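PDB 7BUG: terminal oxygenase component of carbazole from Janthinobacterium sp., which catalyses the angular dioxygenation of carbazole at C-9a and C-1, as the Rieske-type terminal oxygenase of the carbazole 1,9a-dioxygenase system. Local coordinates for residues Y18-L23 and Q374-Q379; H28-M33 and W265-L270; V32-E37 and Y295-L300. All coordinates share one frame; numbering follows the deposited sequence. Where two conformers were deposited one is given.

Contact 1 (Y18-L23 and Q374-Q379); sequences YVDAKL and QGIQTQ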
loop_
_atom_site.group_PDB
_atom_site.type_symbol
_atom_site.label_atom_id
_atom_site.label_comp_id
_atom_site.label_asym_id
_atom_site.label_seq_id
_atom_site.Cartn_x
_atom_site.Cartn_y
_atom_site.Cartn_z
ATOM N N TYR A 18 24.046 -9.617 -10.158
ATOM C CA TYR A 18 22.710 -10.062 -10.684
ATOM C C TYR A 18 21.646 -9.873 -9.615
ATOM O O TYR A 18 20.543 -9.402 -9.939
ATOM C CB TYR A 18 22.795 -11.508 -11.111
ATOM C CG TYR A 18 21.488 -12.081 -11.592
ATOM C CD1 TYR A 18 20.978 -11.763 -12.823
ATOM C CD2 TYR A 18 20.766 -12.915 -10.780
ATOM C CE1 TYR A 18 19.786 -12.342 -13.261
ATOM C CE2 TYR A 18 19.595 -13.506 -11.194
ATOM C CZ TYR A 18 19.110 -13.244 -12.447
ATOM O OH TYR A 18 18.012 -13.887 -12.956
ATOM N N VAL A 19 21.926 -10.281 -8.367
ATOM C CA VAL A 19 20.963 -10.092 -7.247
ATOM C C VAL A 19 20.754 -8.602 -6.979
ATOM O O VAL A 19 19.632 -8.182 -6.616
ATOM C CB VAL A 19 21.427 -10.860 -5.997
ATOM C CG1 VAL A 19 20.557 -10.491 -4.831
ATOM C CG2 VAL A 19 21.414 -12.335 -6.286
ATOM N N ASP A 20 21.761 -7.757 -7.205
ATOM C CA ASP A 20 21.578 -6.317 -7.001
ATOM C C ASP A 20 20.705 -5.710 -8.113
ATOM O O ASP A 20 20.151 -4.582 -7.922
ATOM C CB ASP A 20 22.937 -5.621 -6.989
ATOM C CG ASP A 20 22.908 -4.289 -6.313
ATOM O OD1 ASP A 20 22.150 -4.152 -5.347
ATOM O OD2 ASP A 20 23.743 -3.446 -6.707
ATOM N N ALA A 21 20.613 -6.365 -9.260
ATOM C CA ALA A 21 20.035 -5.755 -10.484
ATOM C C ALA A 21 18.497 -5.839 -10.518
ATOM O O ALA A 21 17.914 -6.242 -11.526
ATOM C CB ALA A 21 20.715 -6.277 -11.712
ATOM N N LYS A 22 17.850 -5.377 -9.447
ATOM C CA LYS A 22 16.390 -5.390 -9.265
ATOM C C LYS A 22 15.690 -4.577 -10.359
ATOM O O LYS A 22 14.575 -4.969 -10.795
ATOM C CB LYS A 22 16.078 -4.879 -7.852
ATOM C CG LYS A 22 14.612 -4.915 -7.485
ATOM C CD LYS A 22 14.416 -4.415 -6.080
ATOM C CE LYS A 22 15.176 -5.269 -5.092
ATOM N NZ LYS A 22 14.386 -5.390 -3.845
ATOM N N LEU A 23 16.317 -3.498 -10.841
ATOM C CA LEU A 23 15.748 -2.629 -11.904
ATOM C C LEU A 23 16.280 -2.971 -13.294
ATOM O O LEU A 23 15.921 -2.243 -14.252
ATOM C CB LEU A 23 16.081 -1.165 -11.585
ATOM C CG LEU A 23 15.228 -0.511 -10.525
ATOM C CD1 LEU A 23 15.845 0.826 -10.126
ATOM C CD2 LEU A 23 13.782 -0.325 -11.010
ATOM N N GLN A 374 26.230 -4.338 -18.711
ATOM C CA GLN A 374 26.854 -3.019 -18.994
ATOM C C GLN A 374 26.492 -1.974 -17.944
ATOM O O GLN A 374 26.767 -0.779 -18.162
ATOM C CB GLN A 374 26.497 -2.574 -20.411
ATOM C CG GLN A 374 26.965 -3.547 -21.486
ATOM C CD GLN A 374 28.461 -3.490 -21.716
ATOM O OE1 GLN A 374 29.099 -2.544 -21.335
ATOM N NE2 GLN A 374 29.036 -4.509 -22.326
ATOM N N GLY A 375 25.950 -2.370 -16.801
ATOM C CA GLY A 375 25.693 -1.448 -15.705
ATOM C C GLY A 375 24.470 -1.850 -14.903
ATOM O O GLY A 375 23.519 -2.390 -15.495
ATOM N N ILE A 376 24.475 -1.552 -13.618
ATOM C CA ILE A 376 23.314 -1.831 -12.721
ATOM C C ILE A 376 22.489 -0.556 -12.581
ATOM O O ILE A 376 22.955 0.455 -12.010
ATOM C CB ILE A 376 23.762 -2.423 -11.377
ATOM C CG1 ILE A 376 24.353 -3.811 -11.627
ATOM C CG2 ILE A 376 22.624 -2.443 -10.373
ATOM C CD1 ILE A 376 25.104 -4.386 -10.476
ATOM N N GLN A 377 21.248 -0.622 -13.051
ATOM C CA GLN A 377 20.332 0.525 -12.898
ATOM C C GLN A 377 19.991 0.690 -11.429
ATOM O O GLN A 377 19.682 -0.326 -10.728
ATOM C CB GLN A 377 19.072 0.282 -13.732
ATOM C CG GLN A 377 18.031 1.365 -13.556
ATOM C CD GLN A 377 18.273 2.558 -14.456
ATOM O OE1 GLN A 377 19.395 2.755 -14.950
ATOM N NE2 GLN A 377 17.244 3.354 -14.725
ATOM N N THR A 378 20.005 1.927 -10.959
ATOM C CA THR A 378 19.713 2.220 -9.537
ATOM C C THR A 378 18.683 3.341 -9.422
ATOM O O THR A 378 18.334 3.962 -10.417
ATOM C CB THR A 378 20.983 2.651 -8.783
ATOM O OG1 THR A 378 21.273 3.988 -9.185
ATOM C CG2 THR A 378 22.163 1.746 -9.048
ATOM N N GLN A 379 18.142 3.473 -8.227
ATOM C CA GLN A 379 17.114 4.496 -7.938
ATOM C C GLN A 379 17.766 5.856 -8.188
ATOM O O GLN A 379 17.047 6.803 -8.572
ATOM C CB GLN A 379 16.519 4.302 -6.534
ATOM C CG GLN A 379 15.178 3.584 -6.508
ATOM C CD GLN A 379 14.115 4.138 -7.425
ATOM O OE1 GLN A 379 13.859 5.352 -7.516
ATOM N NE2 GLN A 379 13.449 3.227 -8.102
HETATM O O HOH W 1 19.099 -2.879 -11.337
#

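Contact 2 (H28-M33 and W265-L270); sequences HWYPVM and WLPGVL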
loop_
_atom_site.group_PDB
_atom_site.type_symbol
_atom_site.label_atom_id
_atom_site.label_comp_id
_atom_site.label_asym_id
_atom_site.label_seq_id
_atom_site.Cartn_x
_atom_site.Cartn_y
_atom_site.Cartn_z
ATOM N N HIS A 28 21.925 -1.154 -22.201
ATOM C CA HIS A 28 21.524 -2.155 -23.189
ATOM C C HIS A 28 20.281 -1.653 -23.926
ATOM O O HIS A 28 19.589 -0.771 -23.421
ATOM C CB HIS A 28 21.215 -3.525 -22.558
ATOM C CG HIS A 28 22.338 -4.200 -21.860
ATOM N ND1 HIS A 28 23.083 -5.163 -22.472
ATOM C CD2 HIS A 28 22.822 -4.060 -20.617
ATOM C CE1 HIS A 28 24.005 -5.570 -21.587
ATOM N NE2 HIS A 28 23.865 -4.947 -20.445
ATOM N N TRP A 29 20.065 -2.230 -25.078
ATOM C CA TRP A 29 18.855 -2.108 -25.888
ATOM C C TRP A 29 17.764 -2.995 -25.294
ATOM O O TRP A 29 18.058 -4.145 -24.990
ATOM C CB TRP A 29 19.126 -2.518 -27.322
ATOM C CG TRP A 29 20.033 -1.619 -28.094
ATOM C CD1 TRP A 29 21.355 -1.823 -28.357
ATOM C CD2 TRP A 29 19.653 -0.417 -28.780
ATOM N NE1 TRP A 29 21.838 -0.810 -29.135
ATOM C CE2 TRP A 29 20.818 0.030 -29.451
ATOM C CE3 TRP A 29 18.473 0.312 -28.922
ATOM C CZ2 TRP A 29 20.827 1.201 -30.195
ATOM C CZ3 TRP A 29 18.467 1.427 -29.707
ATOM C CH2 TRP A 29 19.630 1.869 -30.331
ATOM N N TYR A 30 16.549 -2.448 -25.267
ATOM C CA TYR A 30 15.346 -3.210 -24.872
ATOM C C TYR A 30 14.185 -2.938 -25.822
ATOM O O TYR A 30 13.906 -1.786 -26.120
ATOM C CB TYR A 30 14.879 -2.778 -23.476
ATOM C CG TYR A 30 15.845 -3.159 -22.394
ATOM C CD1 TYR A 30 15.828 -4.418 -21.836
ATOM C CD2 TYR A 30 16.797 -2.279 -21.952
ATOM C CE1 TYR A 30 16.700 -4.768 -20.812
ATOM C CE2 TYR A 30 17.713 -2.619 -20.977
ATOM C CZ TYR A 30 17.655 -3.867 -20.384
ATOM O OH TYR A 30 18.573 -4.151 -19.418
ATOM N N PRO A 31 13.428 -3.968 -26.186
ATOM C CA PRO A 31 12.188 -3.773 -26.928
ATOM C C PRO A 31 11.054 -3.339 -26.015
ATOM O O PRO A 31 10.990 -3.817 -24.893
ATOM C CB PRO A 31 11.929 -5.121 -27.575
ATOM C CG PRO A 31 12.434 -6.082 -26.574
ATOM C CD PRO A 31 13.663 -5.411 -25.962
ATOM N N VAL A 32 10.215 -2.419 -26.481
ATOM C CA VAL A 32 9.138 -1.896 -25.589
ATOM C C VAL A 32 7.777 -1.923 -26.269
ATOM O O VAL A 32 6.787 -1.838 -25.541
ATOM C CB VAL A 32 9.482 -0.481 -25.129
ATOM C CG1 VAL A 32 10.733 -0.505 -24.236
ATOM C CG2 VAL A 32 9.666 0.468 -26.266
ATOM N N MET A 33 7.729 -1.990 -27.587
ATOM C CA MET A 33 6.434 -1.988 -28.316
ATOM C C MET A 33 6.719 -2.358 -29.763
ATOM O O MET A 33 7.884 -2.515 -30.124
ATOM C CB MET A 33 5.746 -0.627 -28.264
ATOM C CG MET A 33 6.435 0.431 -29.025
ATOM S SD MET A 33 5.583 2.043 -28.823
ATOM C CE MET A 33 6.071 2.449 -27.162
ATOM N N TRP A 265 20.265 -14.685 -23.443
ATOM C CA TRP A 265 21.242 -13.627 -23.833
ATOM C C TRP A 265 21.013 -12.399 -22.970
ATOM O O TRP A 265 19.838 -12.039 -22.760
ATOM C CB TRP A 265 21.038 -13.300 -25.315
ATOM C CG TRP A 265 21.190 -14.515 -26.175
ATOM C CD1 TRP A 265 20.233 -15.434 -26.473
ATOM C CD2 TRP A 265 22.419 -15.020 -26.736
ATOM N NE1 TRP A 265 20.753 -16.460 -27.225
ATOM C CE2 TRP A 265 22.101 -16.231 -27.394
ATOM C CE3 TRP A 265 23.748 -14.559 -26.742
ATOM C CZ2 TRP A 265 23.063 -16.990 -28.062
ATOM C CZ3 TRP A 265 24.696 -15.331 -27.375
ATOM C CH2 TRP A 265 24.354 -16.517 -28.028
ATOM N N LEU A 266 22.090 -11.716 -22.587
ATOM C CA LEU A 266 21.951 -10.323 -22.105
ATOM C C LEU A 266 21.300 -9.488 -23.199
ATOM O O LEU A 266 21.641 -9.607 -24.371
ATOM C CB LEU A 266 23.293 -9.749 -21.656
ATOM C CG LEU A 266 23.768 -10.197 -20.276
ATOM C CD1 LEU A 266 25.253 -9.873 -20.138
ATOM C CD2 LEU A 266 22.988 -9.514 -19.159
ATOM N N PRO A 267 20.428 -8.522 -22.831
ATOM C CA PRO A 267 20.114 -8.211 -21.425
ATOM C C PRO A 267 19.025 -9.054 -20.722
ATOM O O PRO A 267 18.748 -8.833 -19.540
ATOM C CB PRO A 267 19.582 -6.767 -21.514
ATOM C CG PRO A 267 18.883 -6.756 -22.881
ATOM C CD PRO A 267 19.787 -7.581 -23.760
ATOM N N GLY A 268 18.429 -9.984 -21.435
ATOM C CA GLY A 268 17.388 -10.858 -20.870
ATOM C C GLY A 268 16.420 -11.277 -21.956
ATOM O O GLY A 268 15.223 -10.870 -21.964
ATOM N N VAL A 269 16.913 -12.092 -22.882
ATOM C CA VAL A 269 16.125 -12.527 -24.047
ATOM C C VAL A 269 16.467 -13.986 -24.307
ATOM O O VAL A 269 17.663 -14.367 -24.401
ATOM C CB VAL A 269 16.290 -11.654 -25.302
ATOM C CG1 VAL A 269 17.726 -11.403 -25.654
ATOM C CG2 VAL A 269 15.599 -12.259 -26.484
ATOM N N LEU A 270 15.414 -14.785 -24.395
ATOM C CA LEU A 270 15.476 -16.241 -24.628
ATOM C C LEU A 270 15.256 -16.517 -26.116
ATOM O O LEU A 270 14.361 -15.933 -26.765
ATOM C CB LEU A 270 14.376 -16.908 -23.800
ATOM C CG LEU A 270 14.355 -18.440 -23.785
ATOM C CD1 LEU A 270 15.429 -18.982 -22.851
ATOM C CD2 LEU A 270 12.990 -18.965 -23.365
#

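Contact 3 (V32-E37 and Y295-L300); sequences VMFSKE and YYFQTL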
loop_
_atom_site.group_PDB
_atom_site.type_symbol
_atom_site.label_atom_id
_atom_site.label_comp_id
_atom_site.label_asym_id
_atom_site.label_seq_id
_atom_site.Cartn_x
_atom_site.Cartn_y
_atom_site.Cartn_z
ATOM N N VAL A 32 10.215 -2.419 -26.481
ATOM C CA VAL A 32 9.138 -1.896 -25.589
ATOM C C VAL A 32 7.777 -1.923 -26.269
ATOM O O VAL A 32 6.787 -1.838 -25.541
ATOM C CB VAL A 32 9.482 -0.481 -25.129
ATOM C CG1 VAL A 32 10.733 -0.505 -24.236
ATOM C CG2 VAL A 32 9.666 0.468 -26.266
ATOM N N MET A 33 7.729 -1.990 -27.587
ATOM C CA MET A 33 6.434 -1.988 -28.316
ATOM C C MET A 33 6.719 -2.358 -29.763
ATOM O O MET A 33 7.884 -2.515 -30.124
ATOM C CB MET A 33 5.746 -0.627 -28.264
ATOM C CG MET A 33 6.435 0.431 -29.025
ATOM S SD MET A 33 5.583 2.043 -28.823
ATOM C CE MET A 33 6.071 2.449 -27.162
ATOM N N PHE A 34 5.663 -2.587 -30.526
ATOM C CA PHE A 34 5.779 -2.890 -31.976
ATOM C C PHE A 34 5.657 -1.598 -32.770
ATOM O O PHE A 34 5.037 -0.642 -32.356
ATOM C CB PHE A 34 4.759 -3.948 -32.392
ATOM C CG PHE A 34 5.006 -5.278 -31.735
ATOM C CD1 PHE A 34 6.035 -6.098 -32.160
ATOM C CD2 PHE A 34 4.264 -5.656 -30.634
ATOM C CE1 PHE A 34 6.278 -7.327 -31.541
ATOM C CE2 PHE A 34 4.502 -6.882 -30.031
ATOM C CZ PHE A 34 5.533 -7.683 -30.440
ATOM N N SER A 35 6.402 -1.536 -33.860
ATOM C CA SER A 35 6.437 -0.373 -34.768
ATOM C C SER A 35 5.010 0.073 -35.117
ATOM O O SER A 35 4.756 1.308 -35.142
ATOM C CB SER A 35 7.192 -0.768 -35.989
ATOM O OG SER A 35 8.570 -0.988 -35.697
ATOM N N LYS A 36 4.116 -0.885 -35.342
ATOM C CA LYS A 36 2.737 -0.584 -35.854
ATOM C C LYS A 36 1.928 0.070 -34.735
ATOM O O LYS A 36 0.855 0.575 -34.990
ATOM C CB LYS A 36 2.064 -1.868 -36.324
ATOM C CG LYS A 36 1.782 -2.866 -35.203
ATOM C CD LYS A 36 1.092 -4.156 -35.623
ATOM C CE LYS A 36 1.485 -4.634 -37.000
ATOM N NZ LYS A 36 0.795 -5.907 -37.299
ATOM N N GLU A 37 2.429 0.054 -33.505
ATOM C CA GLU A 37 1.661 0.594 -32.358
ATOM C C GLU A 37 1.938 2.061 -32.155
ATOM O O GLU A 37 1.354 2.649 -31.214
ATOM C CB GLU A 37 1.990 -0.162 -31.082
ATOM C CG GLU A 37 1.564 -1.604 -31.160
ATOM C CD GLU A 37 1.852 -2.424 -29.914
ATOM O OE1 GLU A 37 3.030 -2.444 -29.451
ATOM O OE2 GLU A 37 0.880 -3.062 -29.410
ATOM N N TYR A 295 7.768 -6.109 -19.068
ATOM C CA TYR A 295 7.124 -6.444 -20.360
ATOM C C TYR A 295 7.532 -7.861 -20.762
ATOM O O TYR A 295 8.692 -8.232 -20.722
ATOM C CB TYR A 295 7.546 -5.552 -21.522
ATOM C CG TYR A 295 7.116 -4.131 -21.481
ATOM C CD1 TYR A 295 5.792 -3.843 -21.755
ATOM C CD2 TYR A 295 7.998 -3.084 -21.220
ATOM C CE1 TYR A 295 5.340 -2.551 -21.725
ATOM C CE2 TYR A 295 7.551 -1.777 -21.185
ATOM C CZ TYR A 295 6.221 -1.517 -21.484
ATOM O OH TYR A 295 5.683 -0.258 -21.470
ATOM N N TYR A 296 6.566 -8.696 -21.092
ATOM C CA TYR A 296 6.806 -10.037 -21.653
ATOM C C TYR A 296 6.628 -9.879 -23.151
ATOM O O TYR A 296 5.472 -9.818 -23.692
ATOM C CB TYR A 296 5.874 -11.051 -20.993
ATOM C CG TYR A 296 6.004 -12.434 -21.559
ATOM C CD1 TYR A 296 7.216 -12.993 -21.920
ATOM C CD2 TYR A 296 4.890 -13.274 -21.623
ATOM C CE1 TYR A 296 7.325 -14.282 -22.404
ATOM C CE2 TYR A 296 4.996 -14.583 -22.048
ATOM C CZ TYR A 296 6.202 -15.100 -22.480
ATOM O OH TYR A 296 6.347 -16.386 -22.988
ATOM N N PHE A 297 7.752 -9.658 -23.820
ATOM C CA PHE A 297 7.778 -9.231 -25.219
ATOM C C PHE A 297 8.104 -10.465 -26.052
ATOM O O PHE A 297 9.257 -10.924 -26.093
ATOM C CB PHE A 297 8.762 -8.067 -25.404
ATOM C CG PHE A 297 8.705 -7.418 -26.767
ATOM C CD1 PHE A 297 9.386 -7.907 -27.857
ATOM C CD2 PHE A 297 8.028 -6.240 -26.918
ATOM C CE1 PHE A 297 9.324 -7.255 -29.079
ATOM C CE2 PHE A 297 7.944 -5.569 -28.136
ATOM C CZ PHE A 297 8.616 -6.089 -29.215
ATOM N N GLN A 298 7.051 -11.087 -26.598
ATOM C CA GLN A 298 7.154 -12.435 -27.182
ATOM C C GLN A 298 7.202 -12.276 -28.716
ATOM O O GLN A 298 6.372 -11.464 -29.246
ATOM C CB GLN A 298 5.885 -13.239 -26.891
ATOM C CG GLN A 298 5.716 -13.751 -25.486
ATOM C CD GLN A 298 4.313 -14.341 -25.367
ATOM O OE1 GLN A 298 3.323 -13.662 -25.624
ATOM N NE2 GLN A 298 4.255 -15.628 -25.078
ATOM N N THR A 299 8.117 -12.961 -29.392
ATOM C CA THR A 299 8.187 -12.962 -30.869
ATOM C C THR A 299 8.391 -14.385 -31.378
ATOM O O THR A 299 8.979 -15.198 -30.686
ATOM C CB THR A 299 9.300 -12.067 -31.443
ATOM O OG1 THR A 299 10.564 -12.670 -31.194
ATOM C CG2 THR A 299 9.276 -10.656 -30.878
ATOM N N LEU A 300 7.801 -14.666 -32.546
ATOM C CA LEU A 300 8.096 -15.888 -33.308
ATOM C C LEU A 300 8.689 -15.439 -34.637
ATOM O O LEU A 300 8.161 -14.486 -35.259
ATOM C CB LEU A 300 6.822 -16.703 -33.561
ATOM C CG LEU A 300 6.110 -17.201 -32.301
ATOM C CD1 LEU A 300 4.845 -17.975 -32.705
ATOM C CD2 LEU A 300 7.019 -18.084 -31.486
#

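Contact 1 (Y18-L23 and Q374-Q379)
Leu23 and Gln377 pack together: Leu23 CB rests on the aliphatic part of the glutamine, 3.8 Å from Gln377 CG. With CG anti to its carbonyl carbon (chi1 -78°), the Leu23 branch reaches over the far segment, and its CD1 lies 3.9 Å from Thr378 C and is about as close to the side-chain NE2 of Gln379, whose polar partner is Glu291; the two side chains cross at nearly a right angle. Further back, Ile376 sets its CG1 against Ala21 CB at 4.4 Å. Its CG2 comes within 4.0 Å of Asp20 OD2, a carbon beside a carboxylate oxygen that bonds elsewhere. These Ile376 contacts hold for one of two conformers and are less certain.

An inverse gamma turn centred on Ala21 follows helix 16-20, with Lys22 N to Asp20 O at 2.9 Å, and the chain leaving it meets the link between helices 360-372 and 379-382. On that link Thr378 serves as N-cap of the last helix.

No direct hydrogen bond joins the two segments, but a water does. It accepts from Leu23 N at 2.9 Å and donates to Gln377 O at 2.7 Å, bridging the two backbones; Gln377 is also bonded through its backbone to Gly24, just past the first segment.

The polar side-chain ends have their partners elsewhere in the chain. Asp20 takes the backbone nitrogens of Ala2 and Asn3 on its two oxygens, tying down the N terminus, while the bent Gln377 side chain bonds Arg26 through OE1 and Leu49 O through NE2.

Contact 2 (H28-M33 and W265-L270)
Pro267 is wedged between the side chains of His28 and Tyr30, and nearly all the close packing gathers on its ring. Its CB sits over one face of the His28 imidazole, 4.2 Å from the centroid and 28° off the normal, a CH-pi contact. The same carbon comes to 3.5 Å from Tyr30 OH and 3.6 Å from Tyr30 CE1, meeting that ring obliquely. Pro267 CG rounds off the fit 3.5 Å from Trp29 O, on the backbone between the two rings. Both His28 and Tyr30 turn CG anti to the carbonyl carbon (chi1 -62° and -67°), which brings the two rings, from alternate positions on one strand, to the same proline.

Polar bonds outside the contact pin the rings. His28 ND1 is paired with Asp148 and NE2 with Gln374, while Tyr30 OH bonds Phe25 O. A leucine in place of Tyr30 would probably deprive Phe25 O of its hydroxyl mate and strip away the ring carbons and hydroxyl oxygen that pack on Pro267 CB.

Away from the proline the contact is looser, though still buried. Leu266 CB stands 4.2 Å from His28 CE1, and Trp29 gives little beyond its carbonyl, its indole leading off to Pro143 and Tyr136. A cis peptide precedes Pro267, and Gly268 follows with backbone angles that suit glycine; together with Val269 it forms a classic beta bulge opposite Trp265.

Pro267 sits in the short connection between strands 261-265 and 269-273 of the catalytic sheet and presses on strand 28-32, at the edge of the Rieske-side sheet, which pairs with 132-137; side chains of 28-32 also touch strands 281-288 and 44-48.

Contact 3 (V32-E37 and Y295-L300)
Val32 and Tyr295 are the nearest backbone pair, their CA atoms 7.2 Å apart, and the touching parts of the two segments run 42° apart in direction. Residues 295-300 are plain strand, whereas the other segment turns a corner at Met33 and drops into a 3-10 turn at 35-37. No hydrogen bond passes between them, and side chains make the contact.

The corner is tied within its own segment. Phe34 N gives a nearly straight hydrogen bond of 2.8 Å to Glu37 OE1, which is met on the anti side of the carboxylate and somewhat out of its plane, and Glu37 N returns a bond to Phe34 O.

Between the segments Phe34 and Phe297 form an offset stack, centroids 4.6 Å apart and planes at 24°. The overlap is at the rims: Phe297 CZ lies over one face of the Phe34 ring, 3.5 Å from its CE1. Phe297 reaches across to the corner because a chi1 of -171° extends CG away from the backbone N, and its CE2 also comes to 3.6 Å from Met33 N, approached obliquely. Phe34 CZ looks along its ring plane toward Gln298 O at 4.1 Å. At the other end Val32 O stands over a face of Tyr295, 4.1 Å from CZ, a long contact.

Gln298 itself turns its amide to Leu326 O, its side chain about 7 Å from that of the iron ligand Asp333. The chemistry across the junction is thus dispersion and ring stacking, with carbonyl oxygens meeting ring face and edge, so shape fit rather than hydrogen bonding joins the Rieske-side corner to the catalytic sheet.

Overall arrangement
From the N terminus, helix 16-20 leads into contact 1, where residues 18-23 meet 374-379 close to the C terminus and close a loop of some 350 residues around nearly the whole chain. Strand 28-32 follows directly, and contacts 2 and 3 both lie within that loop. They leave overlapping stretches, sharing Val32 and Met33, and end on 265-270 and 295-300, two parts of the catalytic sheet; their centres are about 11 Å apart, and Pro31 packs on Phe297 between them. Contact 1 joins contact 2 through Gln374 and His28 but does not touch contact 3. Together they fasten the chain's two ends to each other and the Rieske-side sheet to the catalytic one.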